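Local coordinates for protein purine nucleosidase, (IunH-1) (Sulfolobus solfataricus, PDB 3T8J) that belongs to the nucleoside hydrolase family, enzymes built on a mixed beta-sheet flanked by helices, and carries a bound sodium ion, at residues T242-D247 with E290-I295; S17-L22 with T208-L213. One frame throughout, in Å; residues are numbered along the deposited sequence.

Interaction 1: residues T242-D247 with E290-I295; sequences TAIAID and EIVYEI
Ile244 meets Val292 and Ile295 through a single methyl, CD1. Its CG1 branch stands anti to the carbonyl carbon (chi1 -70°) and then runs out extended, carrying CD1 from the helix to the strand. There Ile244 CD1 comes 4.1 Å from Val292 CG1, the two side chains reaching toward each other tip to tip. The same methyl lies 4.0 Å from Ile295 CG2, but here the side chains cross at about a right angle. Val292 touches with CG1 alone, whereas Ile295 uses the branch beside its backbone N, its longer CG1 arm being wedged between N and the carbonyl carbon. The contact lays helix 237-246 against strand 289-295, which pairs with strand 182-185 in parallel and with strand 251-261 in antiparallel fashion within the mixed central sheet. Val292 and Ile295, three positions apart, both point toward the helix; strict alternation is broken at Tyr293, whose psi of -19° is far from extended. Ile185 of the neighbouring strand touches both Ile244 and Val292, making the buried patch continuous with the next strand. Glu290 OE1 forms a salt bridge with Arg254 NH1 and a hydrogen bond with Thr183 OG1, while the backbone N of Ile295 is bonded to Tyr193 OH.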
ATOM      1  N   THR A 242      28.185 -19.480  -2.482  1.00 22.84           N
ATOM      2  CA  THR A 242      29.629 -19.362  -2.686  1.00 22.87           C
ATOM      3  C   THR A 242      30.188 -20.515  -3.532  1.00 24.62           C
ATOM      4  O   THR A 242      31.018 -20.315  -4.424  1.00 25.83           O
ATOM      5  CB  THR A 242      30.360 -19.290  -1.320  1.00 22.37           C
ATOM      6  OG1 THR A 242      29.801 -18.224  -0.529  1.00 21.90           O
ATOM      7  CG2 THR A 242      31.854 -19.037  -1.493  1.00 22.68           C
ATOM      8  N   ALA A 243      29.731 -21.727  -3.239  1.00 25.14           N
ATOM      9  CA  ALA A 243      30.173 -22.916  -3.979  1.00 26.01           C
ATOM     10  C   ALA A 243      29.795 -22.795  -5.452  1.00 27.12           C
ATOM     11  O   ALA A 243      30.590 -23.150  -6.318  1.00 27.98           O
ATOM     12  CB  ALA A 243      29.600 -24.214  -3.353  1.00 26.93           C
ATOM     13  N   ILE A 244      28.589 -22.303  -5.729  1.00 26.13           N
ATOM     14  CA  ILE A 244      28.142 -22.100  -7.118  1.00 26.88           C
ATOM     15  C   ILE A 244      28.977 -20.985  -7.770  1.00 27.04           C
ATOM     16  O   ILE A 244      29.349 -21.074  -8.958  1.00 28.49           O
ATOM     17  CB  ILE A 244      26.634 -21.772  -7.169  1.00 26.34           C
ATOM     18  CG1 ILE A 244      25.805 -22.995  -6.798  1.00 27.62           C
ATOM     19  CG2 ILE A 244      26.220 -21.243  -8.547  1.00 26.75           C
ATOM     20  CD1 ILE A 244      24.360 -22.632  -6.472  1.00 25.86           C
ATOM     21  N   ALA A 245      29.299 -19.924  -7.018  1.00 25.23           N
ATOM     22  CA  ALA A 245      30.162 -18.862  -7.582  1.00 25.79           C
ATOM     23  C   ALA A 245      31.522 -19.419  -8.004  1.00 27.28           C
ATOM     24  O   ALA A 245      32.039 -19.107  -9.081  1.00 28.38           O
ATOM     25  CB  ALA A 245      30.324 -17.706  -6.596  1.00 24.63           C
ATOM     26  N   ILE A 246      32.079 -20.311  -7.196  1.00 27.64           N
ATOM     27  CA  ILE A 246      33.364 -20.962  -7.505  1.00 29.83           C
ATOM     28  C   ILE A 246      33.266 -21.952  -8.674  1.00 31.45           C
ATOM     29  O   ILE A 246      34.109 -21.931  -9.597  1.00 33.12           O
ATOM     30  CB  ILE A 246      33.918 -21.694  -6.242  1.00 29.85           C
ATOM     31  CG1 ILE A 246      34.282 -20.684  -5.153  1.00 28.93           C
ATOM     32  CG2 ILE A 246      35.126 -22.562  -6.592  1.00 33.16           C
ATOM     33  CD1 ILE A 246      34.415 -21.290  -3.715  1.00 29.70           C
ATOM     34  N   ASP A 247      32.253 -22.814  -8.627  1.00 31.90           N
ATOM     35  CA  ASP A 247      32.024 -23.872  -9.628  1.00 34.05           C
ATOM     36  C   ASP A 247      30.558 -23.883 -10.044  1.00 34.03           C
ATOM     37  O   ASP A 247      29.706 -24.421  -9.344  1.00 33.18           O
ATOM     38  CB  ASP A 247      32.408 -25.229  -9.021  1.00 35.90           C
ATOM     39  CG  ASP A 247      32.171 -26.400  -9.967  1.00 40.39           C
ATOM     40  OD1 ASP A 247      31.726 -26.189 -11.118  1.00 40.97           O
ATOM     41  OD2 ASP A 247      32.452 -27.552  -9.554  1.00 46.31           O
ATOM     42  N   GLU A 290      19.197 -14.327 -13.040  1.00 23.72           N
ATOM     43  CA  GLU A 290      19.261 -15.747 -13.293  1.00 24.80           C
ATOM     44  C   GLU A 290      19.068 -16.422 -11.956  1.00 24.46           C
ATOM     45  O   GLU A 290      19.865 -16.194 -11.046  1.00 24.95           O
ATOM     46  CB  GLU A 290      20.594 -16.137 -13.876  1.00 26.74           C
ATOM     47  CG  GLU A 290      20.713 -17.580 -14.214  1.00 30.14           C
ATOM     48  CD  GLU A 290      22.085 -17.891 -14.789  1.00 36.23           C
ATOM     49  OE1 GLU A 290      23.101 -17.660 -14.071  1.00 36.56           O
ATOM     50  OE2 GLU A 290      22.125 -18.354 -15.938  1.00 38.56           O
ATOM     51  N   ILE A 291      18.043 -17.238 -11.849  1.00 23.34           N
ATOM     52  CA  ILE A 291      17.690 -17.864 -10.571  1.00 22.62           C
ATOM     53  C   ILE A 291      18.089 -19.342 -10.587  1.00 23.77           C
ATOM     54  O   ILE A 291      17.801 -20.067 -11.533  1.00 24.97           O
ATOM     55  CB  ILE A 291      16.171 -17.726 -10.286  1.00 22.45           C
ATOM     56  CG1 ILE A 291      15.738 -16.259 -10.397  1.00 23.13           C
ATOM     57  CG2 ILE A 291      15.810 -18.400  -8.943  1.00 22.82           C
ATOM     58  CD1 ILE A 291      14.206 -16.013 -10.117  1.00 25.76           C
ATOM     59  N   VAL A 292      18.754 -19.796  -9.515  1.00 23.16           N
ATOM     60  CA  VAL A 292      19.117 -21.202  -9.357  1.00 25.00           C
ATOM     61  C   VAL A 292      17.967 -21.945  -8.683  1.00 25.81           C
ATOM     62  O   VAL A 292      17.530 -21.563  -7.592  1.00 25.23           O
ATOM     63  CB  VAL A 292      20.407 -21.352  -8.525  1.00 24.71           C
ATOM     64  CG1 VAL A 292      20.704 -22.829  -8.214  1.00 26.31           C
ATOM     65  CG2 VAL A 292      21.585 -20.670  -9.258  1.00 26.11           C
ATOM     66  N   TYR A 293      17.463 -22.990  -9.335  1.00 26.93           N
ATOM     67  CA  TYR A 293      16.325 -23.759  -8.828  1.00 28.03           C
ATOM     68  C   TYR A 293      16.704 -25.145  -8.300  1.00 29.85           C
ATOM     69  O   TYR A 293      15.928 -25.735  -7.550  1.00 31.28           O
ATOM     70  CB  TYR A 293      15.231 -23.877  -9.913  1.00 28.57           C
ATOM     71  CG  TYR A 293      14.361 -22.637 -10.044  1.00 28.33           C
ATOM     72  CD1 TYR A 293      14.652 -21.607 -10.945  1.00 30.07           C
ATOM     73  CD2 TYR A 293      13.242 -22.474  -9.235  1.00 28.08           C
ATOM     74  CE1 TYR A 293      13.819 -20.472 -11.037  1.00 29.32           C
ATOM     75  CE2 TYR A 293      12.418 -21.347  -9.326  1.00 28.15           C
ATOM     76  CZ  TYR A 293      12.726 -20.337 -10.218  1.00 30.16           C
ATOM     77  OH  TYR A 293      11.886 -19.219 -10.274  1.00 32.03           O
ATOM     78  N   GLU A 294      17.869 -25.672  -8.687  1.00 30.26           N
ATOM     79  CA  GLU A 294      18.351 -26.984  -8.232  1.00 32.15           C
ATOM     80  C   GLU A 294      19.890 -27.006  -8.168  1.00 32.37           C
ATOM     81  O   GLU A 294      20.556 -26.275  -8.923  1.00 31.31           O
ATOM     82  CB  GLU A 294      17.867 -28.111  -9.175  1.00 34.93           C
ATOM     83  CG  GLU A 294      16.342 -28.245  -9.357  1.00 37.96           C
ATOM     84  CD  GLU A 294      15.949 -29.340 -10.355  1.00 45.69           C
ATOM     85  OE1 GLU A 294      16.686 -30.346 -10.500  1.00 49.43           O
ATOM     86  OE2 GLU A 294      14.888 -29.181 -10.997  1.00 48.75           O
ATOM     87  N   ILE A 295      20.430 -27.835  -7.270  1.00 32.63           N
ATOM     88  CA  ILE A 295      21.875 -28.074  -7.155  1.00 33.73           C
ATOM     89  C   ILE A 295      22.169 -29.583  -7.109  1.00 35.83           C
ATOM     90  O   ILE A 295      21.272 -30.404  -6.908  1.00 36.07           O
ATOM     91  CB  ILE A 295      22.539 -27.375  -5.919  1.00 32.34           C
ATOM     92  CG1 ILE A 295      22.260 -28.124  -4.615  1.00 33.51           C
ATOM     93  CG2 ILE A 295      22.085 -25.906  -5.789  1.00 31.82           C
ATOM     94  CD1 ILE A 295      23.157 -27.724  -3.494  1.00 32.00           C
TER

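Interaction 2: residues S17-L22 with T208-L213; sequences SLYLLL and TRMSEL
A Met-aromatic contact between Tyr19 and Met210 joins helix 12-23 to the first turn of helix 209-227. Met210 SD lies 4.8 Å from the centroid of the Tyr19 ring, 58° off the ring normal, so the sulfur approaches obliquely. Its nearest ring atom is Tyr19 CD2, at 3.9 Å, and the methyl comes just as near, with Met210 CE 3.8 Å from Tyr19 CD2. The methionine chain is bent twice, at chi2 (-63°) and chi3 (-53°), which brings SD and CE both to Tyr19 CD2. Leu213, one turn further on, comes to the ring edge near its plane: Leu213 CD2 is 4.2 Å from Tyr19 CE2, and the two side chains cross at about a right angle. The far end of the tyrosine is held by a third helix, 40-53, where Tyr19 OH is hydrogen-bonded to Ala50 O; Trp49 of that helix touches Leu213. Met210 also packs on Phe311, at the C-terminus. At the start of the second helix, Thr208 OG1 is bonded to Leu308 O. It also accepts a hydrogen bond from Ser211 N (2.9 Å from Thr208 OG1), and Thr208 N returns one to Ser211 OG (3.0 Å). The two Thr208-Ser211 bonds form a capping box, the motif that closes the N-terminus of an alpha-helix; here it spans the first turn, which also carries Met210 to the tyrosine.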
ATOM      1  N   SER A  17      31.801 -19.223   4.174  1.00 24.00           N
ATOM      2  CA  SER A  17      31.872 -18.742   2.775  1.00 23.35           C
ATOM      3  C   SER A  17      33.225 -18.035   2.490  1.00 23.45           C
ATOM      4  O   SER A  17      33.851 -18.264   1.427  1.00 23.97           O
ATOM      5  CB  SER A  17      30.704 -17.794   2.493  1.00 22.64           C
ATOM      6  OG  SER A  17      29.467 -18.498   2.501  1.00 23.32           O
ATOM      7  N   LEU A  18      33.657 -17.167   3.401  1.00 23.07           N
ATOM      8  CA  LEU A  18      34.969 -16.528   3.303  1.00 23.20           C
ATOM      9  C   LEU A  18      36.035 -17.617   3.163  1.00 24.14           C
ATOM     10  O   LEU A  18      36.923 -17.553   2.292  1.00 24.06           O
ATOM     11  CB  LEU A  18      35.229 -15.666   4.544  1.00 23.47           C
ATOM     12  CG  LEU A  18      36.638 -15.091   4.671  1.00 23.51           C
ATOM     13  CD1 LEU A  18      36.983 -14.104   3.566  1.00 25.94           C
ATOM     14  CD2 LEU A  18      36.796 -14.434   6.044  1.00 25.32           C
ATOM     15  N   TYR A  19      35.964 -18.623   4.036  1.00 24.83           N
ATOM     16  CA  TYR A  19      36.955 -19.702   4.020  1.00 27.02           C
ATOM     17  C   TYR A  19      36.907 -20.525   2.721  1.00 27.71           C
ATOM     18  O   TYR A  19      37.952 -20.941   2.224  1.00 29.10           O
ATOM     19  CB  TYR A  19      36.832 -20.585   5.253  1.00 27.63           C
ATOM     20  CG  TYR A  19      37.245 -19.951   6.564  1.00 28.41           C
ATOM     21  CD1 TYR A  19      37.857 -18.695   6.635  1.00 26.72           C
ATOM     22  CD2 TYR A  19      37.066 -20.629   7.749  1.00 30.60           C
ATOM     23  CE1 TYR A  19      38.261 -18.145   7.856  1.00 27.78           C
ATOM     24  CE2 TYR A  19      37.467 -20.081   8.974  1.00 31.69           C
ATOM     25  CZ  TYR A  19      38.069 -18.850   9.021  1.00 29.08           C
ATOM     26  OH  TYR A  19      38.460 -18.329  10.244  1.00 30.44           O
ATOM     27  N   LEU A  20      35.717 -20.760   2.165  1.00 26.36           N
ATOM     28  CA  LEU A  20      35.590 -21.501   0.909  0.50 27.88           C
ATOM     29  C   LEU A  20      36.349 -20.757  -0.191  1.00 27.56           C
ATOM     30  O   LEU A  20      37.071 -21.374  -0.976  1.00 29.00           O
ATOM     31  CB  LEU A  20      34.111 -21.704   0.537  0.50 27.83           C
ATOM     32  CG  LEU A  20      33.704 -22.781  -0.478  0.50 29.32           C
ATOM     33  CD1 LEU A  20      34.206 -24.167  -0.090  0.50 32.21           C
ATOM     34  CD2 LEU A  20      32.178 -22.805  -0.677  0.50 29.77           C
ATOM     35  N   LEU A  21      36.191 -19.430  -0.240  1.00 26.11           N
ATOM     36  CA  LEU A  21      36.903 -18.646  -1.262  1.00 26.01           C
ATOM     37  C   LEU A  21      38.419 -18.760  -1.035  1.00 26.35           C
ATOM     38  O   LEU A  21      39.186 -19.043  -1.964  1.00 29.20           O
ATOM     39  CB  LEU A  21      36.479 -17.162  -1.267  1.00 25.01           C
ATOM     40  CG  LEU A  21      35.054 -16.810  -1.688  1.00 24.61           C
ATOM     41  CD1 LEU A  21      34.804 -15.310  -1.428  1.00 24.99           C
ATOM     42  CD2 LEU A  21      34.804 -17.160  -3.161  1.00 27.16           C
ATOM     43  N   LEU A  22      38.872 -18.532   0.194  1.00 26.22           N
ATOM     44  CA  LEU A  22      40.317 -18.532   0.506  1.00 27.36           C
ATOM     45  C   LEU A  22      41.000 -19.890   0.357  1.00 29.87           C
ATOM     46  O   LEU A  22      42.133 -19.981  -0.188  1.00 31.45           O
ATOM     47  CB  LEU A  22      40.562 -17.984   1.913  1.00 27.16           C
ATOM     48  CG  LEU A  22      40.192 -16.527   2.158  1.00 26.91           C
ATOM     49  CD1 LEU A  22      40.488 -16.153   3.618  1.00 28.23           C
ATOM     50  CD2 LEU A  22      40.918 -15.574   1.236  1.00 27.41           C
ATOM     51  N   THR A 208      39.841 -32.457  12.744  1.00 63.57           N
ATOM     52  CA  THR A 208      40.775 -31.402  12.309  1.00 61.58           C
ATOM     53  C   THR A 208      40.368 -30.107  13.014  1.00 58.23           C
ATOM     54  O   THR A 208      39.292 -30.033  13.594  1.00 56.02           O
ATOM     55  CB  THR A 208      40.689 -31.142  10.797  1.00 58.29           C
ATOM     56  OG1 THR A 208      39.367 -30.694  10.472  1.00 53.34           O
ATOM     57  CG2 THR A 208      40.980 -32.387  10.003  1.00 61.15           C
ATOM     58  N   ARG A 209      41.212 -29.076  12.958  1.00 57.60           N
ATOM     59  CA  ARG A 209      40.870 -27.809  13.587  0.50 55.46           C
ATOM     60  C   ARG A 209      39.635 -27.220  12.895  1.00 50.17           C
ATOM     61  O   ARG A 209      38.733 -26.694  13.556  1.00 47.35           O
ATOM     62  CB  ARG A 209      42.055 -26.832  13.538  0.50 57.59           C
ATOM     63  CG  ARG A 209      43.278 -27.286  14.347  0.50 64.49           C
ATOM     64  CD  ARG A 209      44.501 -26.425  14.024  0.50 68.39           C
ATOM     65  NE  ARG A 209      45.639 -26.687  14.899  0.50 76.38           N
ATOM     66  CZ  ARG A 209      45.923 -25.975  15.986  0.50 80.28           C
ATOM     67  NH1 ARG A 209      45.138 -24.963  16.335  0.50 78.12           N
ATOM     68  NH2 ARG A 209      46.986 -26.276  16.721  0.50 86.90           N
ATOM     69  N   MET A 210      39.593 -27.334  11.573  1.00 47.90           N
ATOM     70  CA  MET A 210      38.471 -26.802  10.816  1.00 44.73           C
ATOM     71  C   MET A 210      37.176 -27.553  11.103  1.00 42.78           C
ATOM     72  O   MET A 210      36.130 -26.918  11.234  1.00 39.63           O
ATOM     73  CB  MET A 210      38.754 -26.791   9.303  1.00 44.57           C
ATOM     74  CG  MET A 210      39.435 -25.535   8.791  1.00 47.81           C
ATOM     75  SD  MET A 210      38.463 -24.012   8.989  1.00 49.28           S
ATOM     76  CE  MET A 210      36.924 -24.426   8.216  1.00 45.94           C
ATOM     77  N   SER A 211      37.221 -28.887  11.189  1.00 44.59           N
ATOM     78  CA  SER A 211      36.001 -29.663  11.479  1.00 43.72           C
ATOM     79  C   SER A 211      35.507 -29.342  12.889  1.00 44.26           C
ATOM     80  O   SER A 211      34.298 -29.209  13.120  1.00 41.57           O
ATOM     81  CB  SER A 211      36.211 -31.172  11.285  1.00 47.63           C
ATOM     82  OG  SER A 211      36.962 -31.755  12.333  1.00 49.81           O
ATOM     83  N   GLU A 212      36.435 -29.207  13.834  1.00 47.45           N
ATOM     84  CA  GLU A 212      36.048 -28.836  15.203  1.00 49.67           C
ATOM     85  C   GLU A 212      35.413 -27.436  15.246  1.00 45.30           C
ATOM     86  O   GLU A 212      34.431 -27.207  15.961  1.00 44.59           O
ATOM     87  CB  GLU A 212      37.245 -28.939  16.162  1.00 54.49           C
ATOM     88  CG  GLU A 212      37.667 -30.384  16.468  1.00 62.83           C
ATOM     89  CD  GLU A 212      39.081 -30.516  17.059  1.00 72.23           C
ATOM     90  OE1 GLU A 212      39.852 -29.525  17.078  1.00 77.49           O
ATOM     91  OE2 GLU A 212      39.438 -31.633  17.502  1.00 80.64           O
ATOM     92  N   LEU A 213      35.983 -26.504  14.482  1.00 43.60           N
ATOM     93  CA  LEU A 213      35.440 -25.151  14.388  1.00 40.37           C
ATOM     94  C   LEU A 213      34.034 -25.158  13.768  1.00 36.99           C
ATOM     95  O   LEU A 213      33.116 -24.496  14.266  1.00 35.62           O
ATOM     96  CB  LEU A 213      36.379 -24.262  13.567  1.00 40.42           C
ATOM     97  CG  LEU A 213      35.937 -22.802  13.442  1.00 39.46           C
ATOM     98  CD1 LEU A 213      35.684 -22.151  14.817  1.00 42.97           C
ATOM     99  CD2 LEU A 213      36.984 -22.019  12.647  1.00 42.10           C
TER

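In the fold
Interactions 1 and 2 have centres 20 Å apart and come in series on the chain, the segments of interaction 2 (17-22 and 208-213) both preceding those of interaction 1. Helices 209-227 and 237-246 follow each other, one supplying each contact. The bridge between them is helix 12-23: Ser17 OG lies 3.1 Å from Thr242 OG1, a probable weak hydrogen bond, Leu21 touches Thr242, and Leu20, in one of its two conformers, packs on Thr242, Ala243 and Ile246. A chain of contacts thus runs from strand 289-295 through helices 237-246 and 12-23 to helix 209-227. Helix 12-23 also carries Asp14, which binds the sodium ion together with Asp9, Ile121 and Ser122.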